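Local coordinates for protein periplasmic beta-glucosidase (Pseudomonas aeruginosa, PDB 6R5T) that probably hydrolyses terminal, non-reducing beta-D-glucosyl residues of beta-glucosides in the periplasm, releasing beta-D-glucose, at residues S163-A167 / Y322-L326; D2-I7 / L318-D323. The protein carries 1 engineered substitution. All coordinates share one frame; numbering follows the deposited sequence.

Contact 1: S163-A167 / Y322-L326; sequences SNLAA and YDLGL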
loop_
_atom_site.group_PDB
_atom_site.type_symbol
_atom_site.label_atom_id
_atom_site.label_comp_id
_atom_site.label_asym_id
_atom_site.label_seq_id
_atom_site.Cartn_x
_atom_site.Cartn_y
_atom_site.Cartn_z
ATOM N N SER A 163 -3.535 -23.494 -33.553
ATOM C CA SER A 163 -2.512 -23.358 -34.621
ATOM C C SER A 163 -3.008 -22.397 -35.711
ATOM O O SER A 163 -2.173 -21.899 -36.450
ATOM C CB SER A 163 -2.144 -24.698 -35.236
ATOM O OG SER A 163 -3.304 -25.339 -35.723
ATOM N N ASN A 164 -4.295 -22.048 -35.715
ATOM C CA ASN A 164 -4.862 -21.173 -36.768
ATOM C C ASN A 164 -6.062 -20.407 -36.215
ATOM O O ASN A 164 -7.071 -21.037 -35.817
ATOM C CB ASN A 164 -5.190 -22.040 -37.983
ATOM C CG ASN A 164 -5.751 -21.268 -39.156
ATOM O OD1 ASN A 164 -5.999 -20.070 -39.090
ATOM N ND2 ASN A 164 -6.002 -21.991 -40.235
ATOM N N LEU A 165 -5.941 -19.085 -36.199
ATOM C CA LEU A 165 -7.013 -18.191 -35.698
ATOM C C LEU A 165 -8.272 -18.290 -36.557
ATOM O O LEU A 165 -9.322 -17.886 -36.069
ATOM C CB LEU A 165 -6.535 -16.740 -35.612
ATOM C CG LEU A 165 -5.927 -16.339 -34.283
ATOM C CD1 LEU A 165 -5.274 -14.975 -34.385
ATOM C CD2 LEU A 165 -6.980 -16.368 -33.195
ATOM N N ALA A 166 -8.205 -18.864 -37.776
ATOM C CA ALA A 166 -9.389 -19.011 -38.634
ATOM C C ALA A 166 -10.107 -20.341 -38.326
ATOM O O ALA A 166 -11.261 -20.545 -38.780
ATOM C CB ALA A 166 -8.974 -18.894 -40.082
ATOM N N ALA A 167 -9.522 -21.211 -37.504
ATOM C CA ALA A 167 -10.180 -22.493 -37.193
ATOM C C ALA A 167 -11.488 -22.218 -36.503
ATOM O O ALA A 167 -11.568 -21.329 -35.636
ATOM C CB ALA A 167 -9.331 -23.400 -36.332
ATOM N N TYR A 322 -9.485 -10.509 -40.507
ATOM C CA TYR A 322 -8.803 -11.307 -41.555
ATOM C C TYR A 322 -8.255 -12.595 -40.894
ATOM O O TYR A 322 -8.558 -13.711 -41.312
ATOM C CB TYR A 322 -7.741 -10.442 -42.234
ATOM C CG TYR A 322 -6.997 -11.134 -43.352
ATOM C CD1 TYR A 322 -5.981 -12.034 -43.084
ATOM C CD2 TYR A 322 -7.327 -10.877 -44.671
ATOM C CE1 TYR A 322 -5.262 -12.634 -44.106
ATOM C CE2 TYR A 322 -6.658 -11.511 -45.700
ATOM C CZ TYR A 322 -5.624 -12.381 -45.419
ATOM O OH TYR A 322 -4.932 -12.956 -46.453
ATOM N N ASP A 323 -7.532 -12.421 -39.774
ATOM C CA ASP A 323 -6.893 -13.556 -39.074
ATOM C C ASP A 323 -7.962 -14.515 -38.533
ATOM O O ASP A 323 -7.673 -15.734 -38.510
ATOM C CB ASP A 323 -5.960 -13.085 -37.970
ATOM C CG ASP A 323 -4.707 -12.420 -38.479
ATOM O OD1 ASP A 323 -4.417 -12.500 -39.743
ATOM O OD2 ASP A 323 -4.034 -11.753 -37.634
ATOM N N LEU A 324 -9.123 -14.003 -38.136
ATOM C CA LEU A 324 -10.232 -14.823 -37.610
ATOM C C LEU A 324 -10.966 -15.606 -38.717
ATOM O O LEU A 324 -11.834 -16.414 -38.411
ATOM C CB LEU A 324 -11.172 -13.918 -36.838
ATOM C CG LEU A 324 -10.654 -13.610 -35.438
ATOM C CD1 LEU A 324 -11.403 -12.460 -34.839
ATOM C CD2 LEU A 324 -10.804 -14.840 -34.578
ATOM N N GLY A 325 -10.629 -15.334 -39.968
ATOM C CA GLY A 325 -11.200 -16.042 -41.126
ATOM C C GLY A 325 -12.493 -15.423 -41.601
ATOM O O GLY A 325 -13.202 -16.062 -42.400
ATOM N N LEU A 326 -12.883 -14.266 -41.074
ATOM C CA LEU A 326 -14.241 -13.728 -41.273
ATOM C C LEU A 326 -14.403 -13.153 -42.683
ATOM O O LEU A 326 -15.534 -13.073 -43.118
ATOM C CB LEU A 326 -14.580 -12.737 -40.163
ATOM C CG LEU A 326 -14.676 -13.381 -38.776
ATOM C CD1 LEU A 326 -14.688 -12.282 -37.707
ATOM C CD2 LEU A 326 -15.926 -14.247 -38.621
HETATM O O HOH W 1 -5.506 -16.747 -39.620
#

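Contact 2: D2-I7 / L318-D323; sequences DKERFI and LAAKYD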
loop_
_atom_site.group_PDB
_atom_site.type_symbol
_atom_site.label_atom_id
_atom_site.label_comp_id
_atom_site.label_asym_id
_atom_site.label_seq_id
_atom_site.Cartn_x
_atom_site.Cartn_y
_atom_site.Cartn_z
ATOM N N ASP A 2 -0.177 -11.281 -49.137
ATOM C CA ASP A 2 -1.608 -11.300 -49.529
ATOM C C ASP A 2 -2.453 -10.551 -48.484
ATOM O O ASP A 2 -3.380 -9.843 -48.919
ATOM C CB ASP A 2 -2.156 -12.722 -49.660
ATOM C CG ASP A 2 -2.301 -13.237 -51.084
ATOM O OD1 ASP A 2 -1.260 -13.539 -51.714
ATOM O OD2 ASP A 2 -3.457 -13.346 -51.559
ATOM N N LYS A 3 -2.163 -10.695 -47.180
ATOM C CA LYS A 3 -2.970 -10.047 -46.104
ATOM C C LYS A 3 -2.860 -8.524 -46.228
ATOM O O LYS A 3 -3.911 -7.853 -46.224
ATOM C CB LYS A 3 -2.517 -10.498 -44.712
ATOM C CG LYS A 3 -3.150 -9.735 -43.563
ATOM C CD LYS A 3 -2.826 -10.367 -42.248
ATOM C CE LYS A 3 -3.265 -9.526 -41.071
ATOM N NZ LYS A 3 -2.856 -10.169 -39.801
ATOM N N GLU A 4 -1.648 -7.972 -46.318
ATOM C CA GLU A 4 -1.496 -6.498 -46.349
ATOM C C GLU A 4 -2.065 -5.977 -47.681
ATOM O O GLU A 4 -2.651 -4.910 -47.625
ATOM C CB GLU A 4 -0.092 -6.016 -45.981
ATOM C CG GLU A 4 0.211 -6.005 -44.466
ATOM C CD GLU A 4 -0.841 -5.748 -43.364
ATOM O OE1 GLU A 4 -0.974 -6.659 -42.473
ATOM O OE2 GLU A 4 -1.478 -4.619 -43.304
ATOM N N ARG A 5 -1.985 -6.714 -48.794
ATOM C CA ARG A 5 -2.594 -6.298 -50.087
ATOM C C ARG A 5 -4.116 -6.269 -49.926
ATOM O O ARG A 5 -4.717 -5.280 -50.321
ATOM C CB ARG A 5 -2.223 -7.233 -51.245
ATOM C CG ARG A 5 -0.743 -7.217 -51.622
ATOM C CD ARG A 5 -0.472 -7.689 -53.046
ATOM N NE ARG A 5 -1.089 -6.738 -53.967
ATOM C CZ ARG A 5 -1.820 -7.040 -55.039
ATOM N NH1 ARG A 5 -2.032 -8.299 -55.386
ATOM N NH2 ARG A 5 -2.341 -6.064 -55.768
ATOM N N PHE A 6 -4.702 -7.337 -49.398
ATOM C CA PHE A 6 -6.163 -7.494 -49.185
ATOM C C PHE A 6 -6.637 -6.285 -48.357
ATOM O O PHE A 6 -7.630 -5.647 -48.729
ATOM C CB PHE A 6 -6.512 -8.812 -48.474
ATOM C CG PHE A 6 -7.986 -9.013 -48.259
ATOM C CD1 PHE A 6 -8.610 -8.510 -47.119
ATOM C CD2 PHE A 6 -8.773 -9.657 -49.196
ATOM C CE1 PHE A 6 -9.978 -8.638 -46.927
ATOM C CE2 PHE A 6 -10.149 -9.781 -49.003
ATOM C CZ PHE A 6 -10.752 -9.266 -47.868
ATOM N N ILE A 7 -5.933 -5.991 -47.265
ATOM C CA ILE A 7 -6.358 -4.917 -46.326
ATOM C C ILE A 7 -6.211 -3.556 -46.993
ATOM O O ILE A 7 -7.106 -2.736 -46.866
ATOM C CB ILE A 7 -5.621 -5.004 -44.970
ATOM C CG1 ILE A 7 -6.101 -6.272 -44.253
ATOM C CG2 ILE A 7 -5.864 -3.754 -44.150
ATOM C CD1 ILE A 7 -5.326 -6.650 -43.022
ATOM N N LEU A 318 -9.451 -4.536 -39.203
ATOM C CA LEU A 318 -9.609 -5.370 -40.409
ATOM C C LEU A 318 -8.644 -6.540 -40.336
ATOM O O LEU A 318 -9.033 -7.656 -40.702
ATOM C CB LEU A 318 -9.361 -4.499 -41.653
ATOM C CG LEU A 318 -10.377 -3.382 -41.893
ATOM C CD1 LEU A 318 -9.986 -2.643 -43.164
ATOM C CD2 LEU A 318 -11.803 -3.885 -41.960
ATOM N N ALA A 319 -7.461 -6.312 -39.827
ATOM C CA ALA A 319 -6.451 -7.387 -39.747
ATOM C C ALA A 319 -6.915 -8.448 -38.740
ATOM O O ALA A 319 -6.693 -9.616 -38.973
ATOM C CB ALA A 319 -5.115 -6.836 -39.381
ATOM N N ALA A 320 -7.555 -8.065 -37.643
ATOM C CA ALA A 320 -8.090 -9.055 -36.693
ATOM C C ALA A 320 -9.171 -9.900 -37.362
ATOM O O ALA A 320 -9.194 -11.136 -37.208
ATOM C CB ALA A 320 -8.622 -8.374 -35.466
ATOM N N LYS A 321 -10.060 -9.262 -38.107
ATOM C CA LYS A 321 -11.136 -10.008 -38.788
ATOM C C LYS A 321 -10.535 -10.950 -39.837
ATOM O O LYS A 321 -11.068 -12.057 -39.994
ATOM C CB LYS A 321 -12.061 -8.991 -39.412
ATOM C CG LYS A 321 -12.834 -8.194 -38.375
ATOM C CD LYS A 321 -13.773 -7.151 -38.955
ATOM C CE LYS A 321 -14.583 -6.488 -37.869
ATOM N NZ LYS A 321 -15.629 -5.584 -38.388
ATOM N N TYR A 322 -9.485 -10.509 -40.507
ATOM C CA TYR A 322 -8.803 -11.307 -41.555
ATOM C C TYR A 322 -8.255 -12.595 -40.894
ATOM O O TYR A 322 -8.558 -13.711 -41.312
ATOM C CB TYR A 322 -7.741 -10.442 -42.234
ATOM C CG TYR A 322 -6.997 -11.134 -43.352
ATOM C CD1 TYR A 322 -5.981 -12.034 -43.084
ATOM C CD2 TYR A 322 -7.327 -10.877 -44.671
ATOM C CE1 TYR A 322 -5.262 -12.634 -44.106
ATOM C CE2 TYR A 322 -6.658 -11.511 -45.700
ATOM C CZ TYR A 322 -5.624 -12.381 -45.419
ATOM O OH TYR A 322 -4.932 -12.956 -46.453
ATOM N N ASP A 323 -7.532 -12.421 -39.774
ATOM C CA ASP A 323 -6.893 -13.556 -39.074
ATOM C C ASP A 323 -7.962 -14.515 -38.533
ATOM O O ASP A 323 -7.673 -15.734 -38.510
ATOM C CB ASP A 323 -5.960 -13.085 -37.970
ATOM C CG ASP A 323 -4.707 -12.420 -38.479
ATOM O OD1 ASP A 323 -4.417 -12.500 -39.743
ATOM O OD2 ASP A 323 -4.034 -11.753 -37.634
#

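Contact 1: S163-A167 / Y322-L326
The carbonyl oxygen of D323 faces L165 and A166, but the proton it accepts comes from a water whose oxygen lies 2.6 Å from D323 O. The same water reaches N164 OD1 through a weak bond and so bridges the loop and the helix end. N164 OD1 also takes a shorter bond, 2.8 Å from A166 N, which closes an Asx turn; the donor stands above the carbonyl plane of the amide. Asparagine suits this place because one side-chain oxygen can accept the turn's N-H and still take a weak bond from the water. A type I turn from N164 to A167, closed by A167 N to N164 O, lies against the helix end. A166 N comes close to D323 O, yet at an angle too poor for a hydrogen bond. Two CA-H...O contacts run in opposite senses instead: L324 CA lies 3.5 Å from L165 O, and A166 CA lies 3.6 Å from L324 O. L165 brings CB within 3.3 Å of D323 O, while its CD1 reaches D323 CB and its CD2 meets L324 CD2 at 4.3 Å. G325 ends the helix in a Schellman motif. Its positive phi, 87°, suits glycine, and A166 CB packs 3.8 Å from G325 CA on the side where glycine carries no CB. R333 bonds L324 O and, weakly, L165 O; R332 bonds A166 O and, weakly, G325 O, so each arginine spans the two segments. The contact sets the loop between helix 146-161 and strand 172-178 against the C-terminal end of helix 307-323, in the TIM-barrel-like N-terminal domain; L165 and L324 both rest on M172, where that strand begins.

Contact 2: D2-I7 / L318-D323
K3 and D323 form a salt bridge between the two helices. K3 NZ lies 2.8 Å from D323 OD1, which it meets on the syn side and somewhat out of the carboxylate plane, and a weak second bond of 2.9 Å runs from K3 NZ to D323 OD2. Both carboxylate oxygens thus hold one ammonium group, and the lysine chain arrives roughly at right angles to the aspartate. R315, one turn before A319, adds a salt bridge to E4. K3 CG is anti to the backbone N, chi1 172°, and the chain beyond it is fully extended, which carries the methylenes across the Y322 ring before the charge is reached. K3 CG sits over one ring face, 3.8 Å from the centroid and 21° off the normal, a CH-pi contact displaced toward the rim. Lysine suits this place because its long apolar stem covers an aromatic face while its tip meets an acid one residue further on. At the edge of the same ring F6 CD1 approaches Y322 CD2 to 3.6 Å; the two rings lie oblique to each other. F6 also meets the ring of F327, which extends the aromatic cluster. Deeper in, small and branched groups take over: I7 CD1 lies 3.5 Å from A319 CA, and I7 CG2 faces L318 CB more loosely. Alanine suits position 319, where its methyl fits between I7 CD1 and K3 CE, the latter 3.7 Å from A319 CB. Helix 2-12 thus packs on the last turns of helix 307-323, the short segments crossing at 127° with their axes 10.5 Å apart, while K321 ties helix 307-323 to Q22 at the end of helix 16-22 and to G47, just before strand 48-50.

In the fold
Contacts 1 and 2 both use the C-terminal end of helix 307-323, with centres about 11 Å apart, and overlap at Y322 and D323, though Y322 touches its partner segment only in contact 2. D323 serves each with a different part: mainly its backbone carbonyl in contact 1, its carboxylate in contact 2. Contact 1 is a loop against a helix terminus, so backbone atoms, a water and a glycine do much of the work; contact 2 joins two helices through side chains. Both lie away from the annotated sites and are partly buried, but only contact 2 includes an exposed touching residue, D2. The helix end therefore lies between the chain's N-terminal helix and the loop leading into strand 172-178.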